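Local atomic coordinates of exonuclease (Laribacter hongkongensis, PDB entry 3SYY), a protein that digests double-stranded DNA as an alkaline exonuclease with strict 5'-3' polarity, and binds magnesium ions. Residues 114-119 and 152-157; 42-47 and 193-198; 102-107 and 145-150. One frame throughout, in Å; residues are numbered along the deposited sequence.

Contact 1. Residues 114-119 and 152-157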
ATOM      1  N   LYS A 114      14.603 -19.528   3.290  1.00 25.76           N
ATOM      2  CA  LYS A 114      14.129 -18.139   3.207  1.00 25.36           C
ATOM      3  C   LYS A 114      15.300 -17.223   2.860  1.00 25.84           C
ATOM      4  O   LYS A 114      16.441 -17.384   3.406  1.00 24.45           O
ATOM      5  CB  LYS A 114      13.490 -17.709   4.533  1.00 23.50           C
ATOM      6  CG  LYS A 114      12.417 -18.635   5.104  1.00 23.43           C
ATOM      7  CD  LYS A 114      11.309 -18.943   4.111  1.00 25.53           C
ATOM      8  CE  LYS A 114      10.185 -19.809   4.761  1.00 27.67           C
ATOM      9  NZ  LYS A 114       9.174 -20.199   3.662  1.00 29.64           N
ATOM     10  N   CYS A 115      15.045 -16.247   1.974  1.00 26.38           N
ATOM     11  CA  CYS A 115      16.002 -15.184   1.691  1.00 25.49           C
ATOM     12  C   CYS A 115      15.297 -13.832   1.851  1.00 26.17           C
ATOM     13  O   CYS A 115      14.935 -13.214   0.847  1.00 25.76           O
ATOM     14  CB  CYS A 115      16.518 -15.294   0.266  1.00 25.98           C
ATOM     15  SG  CYS A 115      17.552 -16.864  -0.018  1.00 29.11           S
ATOM     16  N   PRO A 116      15.137 -13.384   3.094  1.00 25.25           N
ATOM     17  CA  PRO A 116      14.279 -12.317   3.393  1.00 25.89           C
ATOM     18  C   PRO A 116      15.025 -10.999   3.501  1.00 25.36           C
ATOM     19  O   PRO A 116      16.222 -10.907   3.141  1.00 23.87           O
ATOM     20  CB  PRO A 116      13.742 -12.742   4.754  1.00 25.79           C
ATOM     21  CG  PRO A 116      15.068 -13.215   5.454  1.00 27.23           C
ATOM     22  CD  PRO A 116      15.685 -14.016   4.315  1.00 25.84           C
ATOM     23  N   ASN A 117      14.322  -9.987   4.027  1.00 26.06           N
ATOM     24  CA  ASN A 117      14.959  -8.702   4.316  1.00 26.58           C
ATOM     25  C   ASN A 117      16.010  -8.924   5.392  1.00 25.86           C
ATOM     26  O   ASN A 117      15.900  -9.824   6.206  1.00 26.64           O
ATOM     27  CB  ASN A 117      13.935  -7.695   4.850  1.00 27.56           C
ATOM     28  CG  ASN A 117      13.098  -7.078   3.740  1.00 33.77           C
ATOM     29  OD1 ASN A 117      13.443  -7.156   2.543  1.00 36.39           O
ATOM     30  ND2 ASN A 117      11.973  -6.461   4.129  1.00 41.46           N
ATOM     31  N   THR A 118      17.001  -8.049   5.434  1.00 25.40           N
ATOM     32  CA  THR A 118      18.163  -8.275   6.305  1.00 25.03           C
ATOM     33  C   THR A 118      17.726  -8.339   7.717  1.00 24.68           C
ATOM     34  O   THR A 118      18.171  -9.212   8.451  1.00 23.39           O
ATOM     35  CB  THR A 118      19.185  -7.155   6.106  1.00 23.34           C
ATOM     36  OG1 THR A 118      19.614  -7.249   4.754  1.00 25.05           O
ATOM     37  CG2 THR A 118      20.409  -7.358   7.037  1.00 24.84           C
ATOM     38  N   TRP A 119      16.859  -7.402   8.130  1.00 24.99           N
ATOM     39  CA  TRP A 119      16.399  -7.400   9.528  1.00 25.70           C
ATOM     40  C   TRP A 119      15.614  -8.658   9.943  1.00 25.98           C
ATOM     41  O   TRP A 119      15.724  -9.129  11.082  1.00 24.16           O
ATOM     42  CB  TRP A 119      15.598  -6.127   9.868  1.00 27.16           C
ATOM     43  CG  TRP A 119      15.329  -6.023  11.346  1.00 29.45           C
ATOM     44  CD1 TRP A 119      14.110  -6.079  11.970  1.00 31.83           C
ATOM     45  CD2 TRP A 119      16.305  -5.836  12.382  1.00 32.55           C
ATOM     46  NE1 TRP A 119      14.278  -5.940  13.335  1.00 32.92           N
ATOM     47  CE2 TRP A 119      15.614  -5.812  13.612  1.00 32.16           C
ATOM     48  CE3 TRP A 119      17.701  -5.707  12.390  1.00 34.38           C
ATOM     49  CZ2 TRP A 119      16.274  -5.627  14.855  1.00 35.10           C
ATOM     50  CZ3 TRP A 119      18.373  -5.529  13.637  1.00 34.69           C
ATOM     51  CH2 TRP A 119      17.644  -5.505  14.846  1.00 33.95           C
ATOM     52  N   PHE A 152      15.573 -25.698   8.313  1.00 28.04           N
ATOM     53  CA  PHE A 152      15.114 -24.373   7.928  1.00 28.17           C
ATOM     54  C   PHE A 152      16.354 -23.510   7.736  1.00 27.66           C
ATOM     55  O   PHE A 152      17.160 -23.405   8.650  1.00 27.86           O
ATOM     56  CB  PHE A 152      14.309 -23.827   9.081  1.00 27.30           C
ATOM     57  CG  PHE A 152      13.887 -22.395   8.880  1.00 29.31           C
ATOM     58  CD1 PHE A 152      14.644 -21.346   9.418  1.00 27.59           C
ATOM     59  CD2 PHE A 152      12.735 -22.100   8.155  1.00 29.64           C
ATOM     60  CE1 PHE A 152      14.232 -19.989   9.245  1.00 32.63           C
ATOM     61  CE2 PHE A 152      12.306 -20.756   7.991  1.00 29.48           C
ATOM     62  CZ  PHE A 152      13.087 -19.695   8.503  1.00 26.51           C
ATOM     63  N   VAL A 153      16.554 -22.974   6.544  1.00 26.40           N
ATOM     64  CA  VAL A 153      17.733 -22.145   6.254  1.00 25.93           C
ATOM     65  C   VAL A 153      17.224 -20.720   6.031  1.00 27.10           C
ATOM     66  O   VAL A 153      16.259 -20.537   5.267  1.00 26.50           O
ATOM     67  CB  VAL A 153      18.412 -22.627   4.965  1.00 26.74           C
ATOM     68  CG1 VAL A 153      19.576 -21.655   4.516  1.00 26.84           C
ATOM     69  CG2 VAL A 153      18.984 -24.081   5.184  1.00 26.90           C
ATOM     70  N   SER A 154      17.836 -19.739   6.713  1.00 25.68           N
ATOM     71  CA  SER A 154      17.694 -18.323   6.330  1.00 25.53           C
ATOM     72  C   SER A 154      19.057 -17.816   5.814  1.00 26.73           C
ATOM     73  O   SER A 154      20.113 -18.156   6.399  1.00 27.43           O
ATOM     74  CB  SER A 154      17.171 -17.527   7.531  1.00 24.98           C
ATOM     75  OG  SER A 154      16.975 -16.145   7.254  1.00 28.97           O
ATOM     76  N   TYR A 155      19.066 -17.076   4.697  1.00 25.09           N
ATOM     77  CA  TYR A 155      20.319 -16.654   4.074  1.00 25.84           C
ATOM     78  C   TYR A 155      20.252 -15.207   3.590  1.00 27.11           C
ATOM     79  O   TYR A 155      19.299 -14.817   2.872  1.00 25.10           O
ATOM     80  CB  TYR A 155      20.611 -17.529   2.884  1.00 25.09           C
ATOM     81  CG  TYR A 155      21.873 -17.228   2.143  1.00 27.82           C
ATOM     82  CD1 TYR A 155      23.127 -17.559   2.685  1.00 32.13           C
ATOM     83  CD2 TYR A 155      21.832 -16.681   0.862  1.00 26.42           C
ATOM     84  CE1 TYR A 155      24.297 -17.276   1.971  1.00 30.68           C
ATOM     85  CE2 TYR A 155      22.986 -16.410   0.147  1.00 29.27           C
ATOM     86  CZ  TYR A 155      24.215 -16.724   0.709  1.00 30.18           C
ATOM     87  OH  TYR A 155      25.323 -16.429  -0.020  1.00 31.16           O
ATOM     88  N   ASP A 156      21.277 -14.442   3.945  1.00 25.75           N
ATOM     89  CA  ASP A 156      21.400 -13.089   3.399  1.00 27.65           C
ATOM     90  C   ASP A 156      22.860 -12.765   3.126  1.00 26.72           C
ATOM     91  O   ASP A 156      23.621 -12.525   4.058  1.00 26.86           O
ATOM     92  CB  ASP A 156      20.823 -12.077   4.396  1.00 24.49           C
ATOM     93  CG  ASP A 156      20.715 -10.654   3.786  1.00 28.29           C
ATOM     94  OD1 ASP A 156      21.251 -10.398   2.688  1.00 25.88           O
ATOM     95  OD2 ASP A 156      20.059  -9.830   4.401  1.00 30.32           O
ATOM     96  N   ASP A 157      23.203 -12.691   1.851  1.00 28.69           N
ATOM     97  CA  ASP A 157      24.553 -12.414   1.459  1.00 30.64           C
ATOM     98  C   ASP A 157      24.989 -10.963   1.635  1.00 31.08           C
ATOM     99  O   ASP A 157      26.156 -10.644   1.383  1.00 31.64           O
ATOM    100  CB  ASP A 157      24.763 -12.856   0.005  1.00 31.89           C
ATOM    101  CG  ASP A 157      24.008 -11.992  -0.980  1.00 32.18           C
ATOM    102  OD1 ASP A 157      24.390 -11.981  -2.135  1.00 43.59           O
ATOM    103  OD2 ASP A 157      23.039 -11.299  -0.629  1.00 36.44           O
TER
HETATM  104  O   HOH W   1      18.205 -12.456   2.047  1.00 23.80           O
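Two aromatic rings of strand 149-155 meet the end of strand 109-114 differently. Lys114 CG comes obliquely on the Phe152 ring, 3.6 Å from CE2, whereas Cys115 SG lies near the plane of the Tyr155 ring, at its edge; Asp157 N stands over one face of that ring, offset toward its rim. The segments join as neighbouring parallel strands in the mixed sheet of a PDDEXK-type nuclease, with Lys114 bridged to Ser154, their CA atoms 4.7 Å apart. The evidence is a pair of backbone bonds. Lys114 N donates to Val153 O at 2.8 Å, nearly straight. Tyr155 N donates to Lys114 O at 2.9 Å and is more bent. A bend at chi2 (-53°) lays the Lys114 chain across Phe152 before its ammonium group leaves the contact to bond Glu112, which binds magnesium, and Gln137. Beyond the strand pairing, a water donates to both Pro116 O and Tyr155 O, bridging the separating backbones. Thr118, in the first turn of helix 118-127, also packs on Cys45 of a second subunit. Its OG1 donates to the syn lone pair of Asp156 OD2 at 2.6 Å, while Asp156 OD1 forms a salt bridge with Arg158.

Contact 2. Residues 42-47 and 193-198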
ATOM      1  N   GLU A  42      -9.838 -17.045  -2.570  1.00 29.12           N
ATOM      2  CA  GLU A  42      -8.850 -17.193  -3.609  1.00 28.94           C
ATOM      3  C   GLU A  42      -8.952 -18.565  -4.288  1.00 28.02           C
ATOM      4  O   GLU A  42      -8.831 -18.679  -5.518  1.00 27.96           O
ATOM      5  CB  GLU A  42      -7.419 -17.138  -3.006  1.00 30.19           C
ATOM      6  CG  GLU A  42      -6.713 -15.826  -2.988  1.00 35.01           C
ATOM      7  CD  GLU A  42      -5.360 -15.977  -2.262  1.00 36.27           C
ATOM      8  OE1 GLU A  42      -5.268 -15.513  -1.117  1.00 40.03           O
ATOM      9  OE2 GLU A  42      -4.468 -16.616  -2.841  1.00 38.26           O
ATOM     10  N   LEU A  43      -9.068 -19.616  -3.484  1.00 28.77           N
ATOM     11  CA  LEU A  43      -9.111 -20.976  -4.054  1.00 28.51           C
ATOM     12  C   LEU A  43     -10.461 -21.230  -4.806  1.00 28.27           C
ATOM     13  O   LEU A  43     -10.484 -21.902  -5.842  1.00 29.97           O
ATOM     14  CB  LEU A  43      -8.908 -21.983  -2.946  1.00 28.78           C
ATOM     15  CG  LEU A  43      -7.519 -21.892  -2.280  1.00 29.05           C
ATOM     16  CD1 LEU A  43      -7.317 -23.123  -1.397  1.00 29.76           C
ATOM     17  CD2 LEU A  43      -6.475 -21.865  -3.322  1.00 26.30           C
ATOM     18  N   ILE A  44     -11.552 -20.670  -4.295  1.00 28.87           N
ATOM     19  CA  ILE A  44     -12.863 -20.761  -5.021  1.00 29.86           C
ATOM     20  C   ILE A  44     -12.733 -20.174  -6.413  1.00 29.01           C
ATOM     21  O   ILE A  44     -13.065 -20.833  -7.420  1.00 28.85           O
ATOM     22  CB  ILE A  44     -14.007 -20.106  -4.242  1.00 29.33           C
ATOM     23  CG1 ILE A  44     -14.292 -20.946  -3.007  1.00 31.08           C
ATOM     24  CG2 ILE A  44     -15.288 -19.951  -5.157  1.00 32.69           C
ATOM     25  CD1 ILE A  44     -15.105 -20.236  -1.930  1.00 28.63           C
ATOM     26  N   CYS A  45     -12.192 -18.954  -6.496  1.00 28.61           N
ATOM     27  CA  CYS A  45     -12.048 -18.312  -7.782  1.00 28.83           C
ATOM     28  C   CYS A  45     -11.085 -19.080  -8.712  1.00 29.54           C
ATOM     29  O   CYS A  45     -11.295 -19.136  -9.908  1.00 29.57           O
ATOM     30  CB  CYS A  45     -11.657 -16.812  -7.638  1.00 27.89           C
ATOM     31  SG  CYS A  45     -12.880 -15.909  -6.634  1.00 32.64           S
ATOM     32  N   GLN A  46      -9.994 -19.641  -8.171  1.00 29.31           N
ATOM     33  CA  GLN A  46      -9.106 -20.444  -9.007  1.00 28.59           C
ATOM     34  C   GLN A  46      -9.832 -21.662  -9.605  1.00 28.50           C
ATOM     35  O   GLN A  46      -9.698 -21.932 -10.764  1.00 28.92           O
ATOM     36  CB  GLN A  46      -7.885 -20.938  -8.194  1.00 28.47           C
ATOM     37  CG  GLN A  46      -6.879 -19.808  -7.915  1.00 31.01           C
ATOM     38  CD  GLN A  46      -5.633 -20.266  -7.119  1.00 33.04           C
ATOM     39  OE1 GLN A  46      -5.351 -21.446  -7.000  1.00 33.15           O
ATOM     40  NE2 GLN A  46      -4.943 -19.311  -6.529  1.00 36.17           N
ATOM     41  N   ARG A  47     -10.585 -22.370  -8.787  1.00 28.89           N
ATOM     42  CA  ARG A  47     -11.275 -23.580  -9.245  1.00 30.64           C
ATOM     43  C   ARG A  47     -12.369 -23.233 -10.257  1.00 31.01           C
ATOM     44  O   ARG A  47     -12.502 -23.904 -11.263  1.00 31.96           O
ATOM     45  CB  ARG A  47     -11.830 -24.351  -8.070  1.00 29.95           C
ATOM     46  CG  ARG A  47     -10.714 -25.073  -7.324  1.00 30.84           C
ATOM     47  CD  ARG A  47     -11.301 -25.962  -6.243  1.00 33.88           C
ATOM     48  NE  ARG A  47     -10.272 -26.560  -5.383  1.00 29.56           N
ATOM     49  CZ  ARG A  47     -10.399 -27.731  -4.768  1.00 34.66           C
ATOM     50  NH1 ARG A  47     -11.518 -28.459  -4.902  1.00 31.28           N
ATOM     51  NH2 ARG A  47      -9.418 -28.161  -3.976  1.00 31.50           N
ATOM     52  N   ALA A 193     -17.825 -27.694  -1.129  1.00 32.42           N
ATOM     53  CA  ALA A 193     -19.254 -27.440  -0.964  1.00 33.20           C
ATOM     54  C   ALA A 193     -19.637 -26.082  -1.509  1.00 33.33           C
ATOM     55  O   ALA A 193     -20.694 -25.926  -2.129  1.00 33.87           O
ATOM     56  CB  ALA A 193     -19.649 -27.526   0.501  1.00 32.52           C
ATOM     57  N   GLU A 194     -18.797 -25.076  -1.260  1.00 32.22           N
ATOM     58  CA  GLU A 194     -19.134 -23.767  -1.751  1.00 32.84           C
ATOM     59  C   GLU A 194     -19.200 -23.729  -3.274  1.00 32.10           C
ATOM     60  O   GLU A 194     -20.112 -23.114  -3.839  1.00 32.69           O
ATOM     61  CB  GLU A 194     -18.262 -22.691  -1.137  1.00 32.62           C
ATOM     62  CG  GLU A 194     -18.566 -21.363  -1.682  1.00 40.53           C
ATOM     63  CD  GLU A 194     -18.915 -20.342  -0.598  1.00 44.71           C
ATOM     64  OE1 GLU A 194     -18.704 -20.586   0.607  1.00 46.77           O
ATOM     65  OE2 GLU A 194     -19.399 -19.280  -0.988  1.00 46.71           O
ATOM     66  N   ILE A 195     -18.242 -24.383  -3.913  1.00 30.29           N
ATOM     67  CA  ILE A 195     -18.192 -24.501  -5.343  1.00 31.25           C
ATOM     68  C   ILE A 195     -19.427 -25.278  -5.874  1.00 32.24           C
ATOM     69  O   ILE A 195     -20.042 -24.865  -6.838  1.00 30.45           O
ATOM     70  CB  ILE A 195     -16.930 -25.185  -5.750  1.00 31.18           C
ATOM     71  CG1 ILE A 195     -15.749 -24.186  -5.541  1.00 32.91           C
ATOM     72  CG2 ILE A 195     -16.983 -25.564  -7.238  1.00 32.14           C
ATOM     73  CD1 ILE A 195     -14.430 -24.844  -5.578  1.00 33.45           C
ATOM     74  N   GLU A 196     -19.758 -26.373  -5.194  1.00 33.12           N
ATOM     75  CA  GLU A 196     -20.949 -27.167  -5.561  1.00 35.76           C
ATOM     76  C   GLU A 196     -22.217 -26.335  -5.447  1.00 34.21           C
ATOM     77  O   GLU A 196     -23.041 -26.339  -6.352  1.00 35.19           O
ATOM     78  CB  GLU A 196     -21.055 -28.336  -4.609  1.00 36.05           C
ATOM     79  CG  GLU A 196     -22.283 -29.141  -4.819  1.00 42.66           C
ATOM     80  CD  GLU A 196     -21.944 -30.337  -5.620  1.00 51.92           C
ATOM     81  OE1 GLU A 196     -21.475 -30.135  -6.779  1.00 50.42           O
ATOM     82  OE2 GLU A 196     -22.102 -31.460  -5.067  1.00 56.62           O
ATOM     83  N   TYR A 197     -22.342 -25.625  -4.323  1.00 34.34           N
ATOM     84  CA  TYR A 197     -23.455 -24.740  -4.046  1.00 34.05           C
ATOM     85  C   TYR A 197     -23.638 -23.646  -5.054  1.00 34.13           C
ATOM     86  O   TYR A 197     -24.768 -23.445  -5.561  1.00 33.99           O
ATOM     87  CB  TYR A 197     -23.283 -24.162  -2.671  1.00 33.93           C
ATOM     88  CG  TYR A 197     -24.483 -23.586  -1.982  1.00 33.67           C
ATOM     89  CD1 TYR A 197     -25.611 -24.393  -1.655  1.00 32.75           C
ATOM     90  CD2 TYR A 197     -24.470 -22.257  -1.546  1.00 31.57           C
ATOM     91  CE1 TYR A 197     -26.670 -23.861  -0.934  1.00 31.03           C
ATOM     92  CE2 TYR A 197     -25.549 -21.705  -0.871  1.00 32.01           C
ATOM     93  CZ  TYR A 197     -26.646 -22.518  -0.567  1.00 31.20           C
ATOM     94  OH  TYR A 197     -27.652 -21.986   0.179  1.00 30.50           O
ATOM     95  N   LEU A 198     -22.557 -22.917  -5.357  1.00 32.09           N
ATOM     96  CA  LEU A 198     -22.616 -21.877  -6.376  1.00 32.56           C
ATOM     97  C   LEU A 198     -23.037 -22.443  -7.729  1.00 32.23           C
ATOM     98  O   LEU A 198     -23.860 -21.839  -8.465  1.00 32.62           O
ATOM     99  CB  LEU A 198     -21.260 -21.213  -6.556  1.00 32.03           C
ATOM    100  CG  LEU A 198     -20.835 -20.034  -5.673  1.00 37.55           C
ATOM    101  CD1 LEU A 198     -21.866 -19.462  -4.692  1.00 37.75           C
ATOM    102  CD2 LEU A 198     -19.405 -20.234  -5.043  1.00 36.18           C
TER
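Ile44 and Ile195 are the nearest CA pair between segments 42-47 and 193-198, 6.5 Å apart, yet their own side chains touch only lightly. The closer meetings are with neighbours one turn on or one residue back. Arg47 offers its aliphatic part: CD lies 3.4 Å from Ile195 CD1, and CB is nearly as close to the same methyl, the two side chains crossing at about a right angle. Ile44 divides its branches. Its CD1 meets the methylene of Glu194, with CG at 3.6 Å, while its CG2, anti to the backbone N, reaches Leu198 CD2 at 4.1 Å.

The next shell holds the polar ends. From CG to NE the Arg47 chain is extended, carrying the guanidinium past Ile195 to bond Gly14 O through NE and to form a salt bridge with Glu192 through NH1. Glu194 bends at chi2 (125°), and its OE2 pairs with Lys126 of the third subunit, whose Trp119 packs on both Ile44 and Glu194. Leu191 extends the apolar surface along helix 174-205. The short helical segments approach to 10.3 Å between axes and cross at -52°, a separation consistent with side chains of this size between them. This is oblique helix-helix packing, apolar at its centre and bordered by charged residues, at a subunit interface of the three-chain assembly.

Contact 3. Residues 102-107 and 145-150. With MG (magnesium ion), chain B.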
ATOM      1  N   ASP A 102      11.858 -26.859  -0.713  1.00 30.19           N
ATOM      2  CA  ASP A 102      12.960 -26.376  -1.525  1.00 29.60           C
ATOM      3  C   ASP A 102      14.031 -27.463  -1.806  1.00 30.14           C
ATOM      4  O   ASP A 102      14.922 -27.246  -2.602  1.00 30.86           O
ATOM      5  CB  ASP A 102      13.589 -25.146  -0.855  1.00 30.08           C
ATOM      6  CG  ASP A 102      12.645 -23.932  -0.884  1.00 29.72           C
ATOM      7  OD1 ASP A 102      11.867 -23.846  -1.844  1.00 29.20           O
ATOM      8  OD2 ASP A 102      12.637 -23.141   0.051  1.00 27.73           O
ATOM      9  N   GLY A 103      13.924 -28.619  -1.178  1.00 30.41           N
ATOM     10  CA  GLY A 103      14.792 -29.750  -1.583  1.00 31.40           C
ATOM     11  C   GLY A 103      14.502 -30.983  -0.755  1.00 31.30           C
ATOM     12  O   GLY A 103      14.069 -30.878   0.379  1.00 31.98           O
ATOM     13  N   LEU A 104      14.712 -32.154  -1.343  1.00 33.09           N
ATOM     14  CA  LEU A 104      14.797 -33.405  -0.546  1.00 33.85           C
ATOM     15  C   LEU A 104      16.236 -33.590  -0.096  1.00 33.38           C
ATOM     16  O   LEU A 104      17.166 -33.495  -0.908  1.00 34.37           O
ATOM     17  CB  LEU A 104      14.410 -34.602  -1.405  1.00 34.18           C
ATOM     18  CG  LEU A 104      13.016 -34.622  -2.073  1.00 36.66           C
ATOM     19  CD1 LEU A 104      12.699 -36.042  -2.586  1.00 36.99           C
ATOM     20  CD2 LEU A 104      11.918 -34.130  -1.144  1.00 36.11           C
ATOM     21  N   VAL A 105      16.413 -33.839   1.182  1.00 33.78           N
ATOM     22  CA  VAL A 105      17.764 -33.968   1.750  1.00 35.59           C
ATOM     23  C   VAL A 105      17.928 -35.413   2.210  1.00 36.79           C
ATOM     24  O   VAL A 105      17.187 -35.884   3.071  1.00 36.61           O
ATOM     25  CB  VAL A 105      17.997 -33.053   2.951  1.00 34.13           C
ATOM     26  CG1 VAL A 105      19.463 -33.112   3.394  1.00 34.40           C
ATOM     27  CG2 VAL A 105      17.615 -31.592   2.616  1.00 34.17           C
ATOM     28  N   GLY A 106      18.939 -36.088   1.675  1.00 38.16           N
ATOM     29  CA  GLY A 106      19.179 -37.476   2.066  1.00 40.03           C
ATOM     30  C   GLY A 106      17.961 -38.327   1.756  1.00 41.10           C
ATOM     31  O   GLY A 106      17.262 -38.091   0.770  1.00 41.83           O
ATOM     32  N   ASP A 107      17.704 -39.298   2.626  1.00 42.05           N
ATOM     33  CA  ASP A 107      16.562 -40.211   2.482  1.00 42.84           C
ATOM     34  C   ASP A 107      15.384 -39.707   3.289  1.00 41.08           C
ATOM     35  O   ASP A 107      14.238 -39.978   2.951  1.00 41.18           O
ATOM     36  CB  ASP A 107      16.928 -41.596   3.045  1.00 43.67           C
ATOM     37  CG  ASP A 107      17.951 -42.303   2.215  1.00 48.96           C
ATOM     38  OD1 ASP A 107      17.768 -42.321   0.969  1.00 54.44           O
ATOM     39  OD2 ASP A 107      18.917 -42.852   2.804  1.00 53.82           O
ATOM     40  N   THR A 145       5.256 -35.507   2.327  1.00 36.51           N
ATOM     41  CA  THR A 145       6.329 -36.305   1.769  1.00 37.21           C
ATOM     42  C   THR A 145       6.633 -37.530   2.592  1.00 37.38           C
ATOM     43  O   THR A 145       7.391 -38.369   2.131  1.00 37.98           O
ATOM     44  CB  THR A 145       7.683 -35.535   1.725  1.00 37.28           C
ATOM     45  OG1 THR A 145       7.931 -34.970   3.027  1.00 33.71           O
ATOM     46  CG2 THR A 145       7.687 -34.466   0.604  1.00 37.06           C
ATOM     47  N   GLY A 146       6.142 -37.588   3.823  1.00 37.85           N
ATOM     48  CA  GLY A 146       6.524 -38.674   4.728  1.00 38.96           C
ATOM     49  C   GLY A 146       7.903 -38.487   5.366  1.00 39.73           C
ATOM     50  O   GLY A 146       8.422 -39.401   6.038  1.00 39.81           O
ATOM     51  N   ARG A 147       8.512 -37.307   5.195  1.00 38.03           N
ATOM     52  CA  ARG A 147       9.854 -37.103   5.764  1.00 35.69           C
ATOM     53  C   ARG A 147       9.859 -36.830   7.237  1.00 35.44           C
ATOM     54  O   ARG A 147       8.812 -36.542   7.852  1.00 35.13           O
ATOM     55  CB  ARG A 147      10.631 -36.039   5.003  1.00 36.02           C
ATOM     56  CG  ARG A 147      10.757 -36.390   3.559  1.00 34.38           C
ATOM     57  CD  ARG A 147      12.132 -36.936   3.271  1.00 37.46           C
ATOM     58  NE  ARG A 147      12.217 -37.457   1.916  1.00 37.61           N
ATOM     59  CZ  ARG A 147      13.344 -37.517   1.216  1.00 37.47           C
ATOM     60  NH1 ARG A 147      14.461 -37.013   1.724  1.00 36.13           N
ATOM     61  NH2 ARG A 147      13.351 -38.038   0.004  1.00 37.79           N
ATOM     62  N   GLN A 148      11.057 -36.942   7.818  1.00 34.05           N
ATOM     63  CA  GLN A 148      11.229 -36.998   9.266  1.00 32.65           C
ATOM     64  C   GLN A 148      11.741 -35.675   9.889  1.00 30.88           C
ATOM     65  O   GLN A 148      11.541 -35.421  11.065  1.00 30.73           O
ATOM     66  CB  GLN A 148      12.183 -38.174   9.621  1.00 33.84           C
ATOM     67  CG  GLN A 148      11.609 -39.547   9.258  1.00 37.09           C
ATOM     68  CD  GLN A 148      10.221 -39.805   9.881  1.00 40.98           C
ATOM     69  OE1 GLN A 148       9.270 -40.083   9.165  1.00 44.42           O
ATOM     70  NE2 GLN A 148      10.106 -39.683  11.207  1.00 41.81           N
ATOM     71  N   TRP A 149      12.386 -34.826   9.091  1.00 31.56           N
ATOM     72  CA  TRP A 149      12.794 -33.474   9.571  1.00 30.21           C
ATOM     73  C   TRP A 149      12.959 -32.537   8.397  1.00 28.43           C
ATOM     74  O   TRP A 149      13.041 -32.961   7.258  1.00 28.12           O
ATOM     75  CB  TRP A 149      14.149 -33.533  10.335  1.00 31.21           C
ATOM     76  CG  TRP A 149      15.220 -34.314   9.593  1.00 33.88           C
ATOM     77  CD1 TRP A 149      15.554 -35.659   9.773  1.00 35.87           C
ATOM     78  CD2 TRP A 149      16.117 -33.824   8.582  1.00 36.87           C
ATOM     79  NE1 TRP A 149      16.587 -36.010   8.934  1.00 34.61           N
ATOM     80  CE2 TRP A 149      16.972 -34.905   8.216  1.00 35.72           C
ATOM     81  CE3 TRP A 149      16.335 -32.559   8.000  1.00 36.14           C
ATOM     82  CZ2 TRP A 149      17.960 -34.775   7.254  1.00 35.46           C
ATOM     83  CZ3 TRP A 149      17.322 -32.437   7.037  1.00 32.63           C
ATOM     84  CH2 TRP A 149      18.129 -33.536   6.682  1.00 36.36           C
ATOM     85  N   CYS A 150      13.094 -31.249   8.697  1.00 28.69           N
ATOM     86  CA  CYS A 150      13.317 -30.240   7.651  1.00 28.21           C
ATOM     87  C   CYS A 150      14.290 -29.247   8.266  1.00 27.64           C
ATOM     88  O   CYS A 150      14.100 -28.789   9.375  1.00 26.34           O
ATOM     89  CB  CYS A 150      12.027 -29.505   7.317  1.00 28.77           C
ATOM     90  SG  CYS A 150      12.257 -28.248   6.006  1.00 28.07           S
TER
HETATM   91 MG    MG B 400      11.347 -21.140   0.358  1.00 29.54          MG
HETATM   92  O   HOH W   2      11.149 -21.250  -1.896  1.00 39.74           O
HETATM   93  O   HOH W   3      15.965 -37.891  -1.963  1.00 48.92           O
HETATM   94  O   HOH W   4       9.961 -19.268   0.646  1.00 38.75           O
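Arg147 reaches across from the turn after helix 132-145 to the end of strand 103-105, where its guanidinium is packed on both faces. Asp107 O stands 3.1 Å above the plane, over the centre of the group, while the Leu104 side chain covers the opposite face, with CD1 3.3 Å from Arg147 NH2. The bend at chi2 (-102°) turns the chain toward this site. Trp149 supplies the second packed point: its indole meets Val105 edge-on, CH2 lying 3.6 Å from CG1, and Tyr75 of helix 59-79 touches both side chains.

The polar, water-bound side is looser. Arg147 NH1 donates to Gly106 O over 3.1 Å, but the angle at the hydrogen is 149° and the donor sits above the carbonyl plane, 62° out of it. A water donates to the same oxygen and accepts from Arg147 NH2, lying in the guanidinium plane at its edge. Thr145 OG1 accepts from Arg147 N, forming an ST turn where the chain leaves helix 132-145.

At the other end of segment 102-107, Asp102 OD2 binds magnesium at 2.4 Å, and OD1 accepts from a water that is itself a ligand of the metal. With Glu112 and Ile113 O it belongs to the magnesium site of a PDDEXK-type nuclease, whereas the Arg147 contact is structural packing beside the strand end. Backbone carbonyl oxygens gathered around the guanidinium would be expected to favour its positive charge electrostatically, although only the Gly106 O contact among those across the segments has hydrogen-bond geometry.

Contacts 1 and 3 belong to the same five-stranded sheet and share strand 149-155: contact 3 uses its start and contact 1 its end, with centres about 20 Å apart. Along the chain their segments alternate, 102-107, 114-119, 145-150, 152-157, and strand 109-114, which carries the magnesium ligands Glu112 and Ile113, leads from the first into the second. Contact 2 spans a far longer interval, joining helix 34-49 to the C-terminal helix 174-205, so both other contacts fall between its segments in sequence. Its centre is about 35 Å from that of contact 1 and about 32 Å from that of contact 3, across the chain's centre. The metal-binding sheet and this helical packing are thus spatially separate, while contacts 1 and 2 both adjoin other subunits.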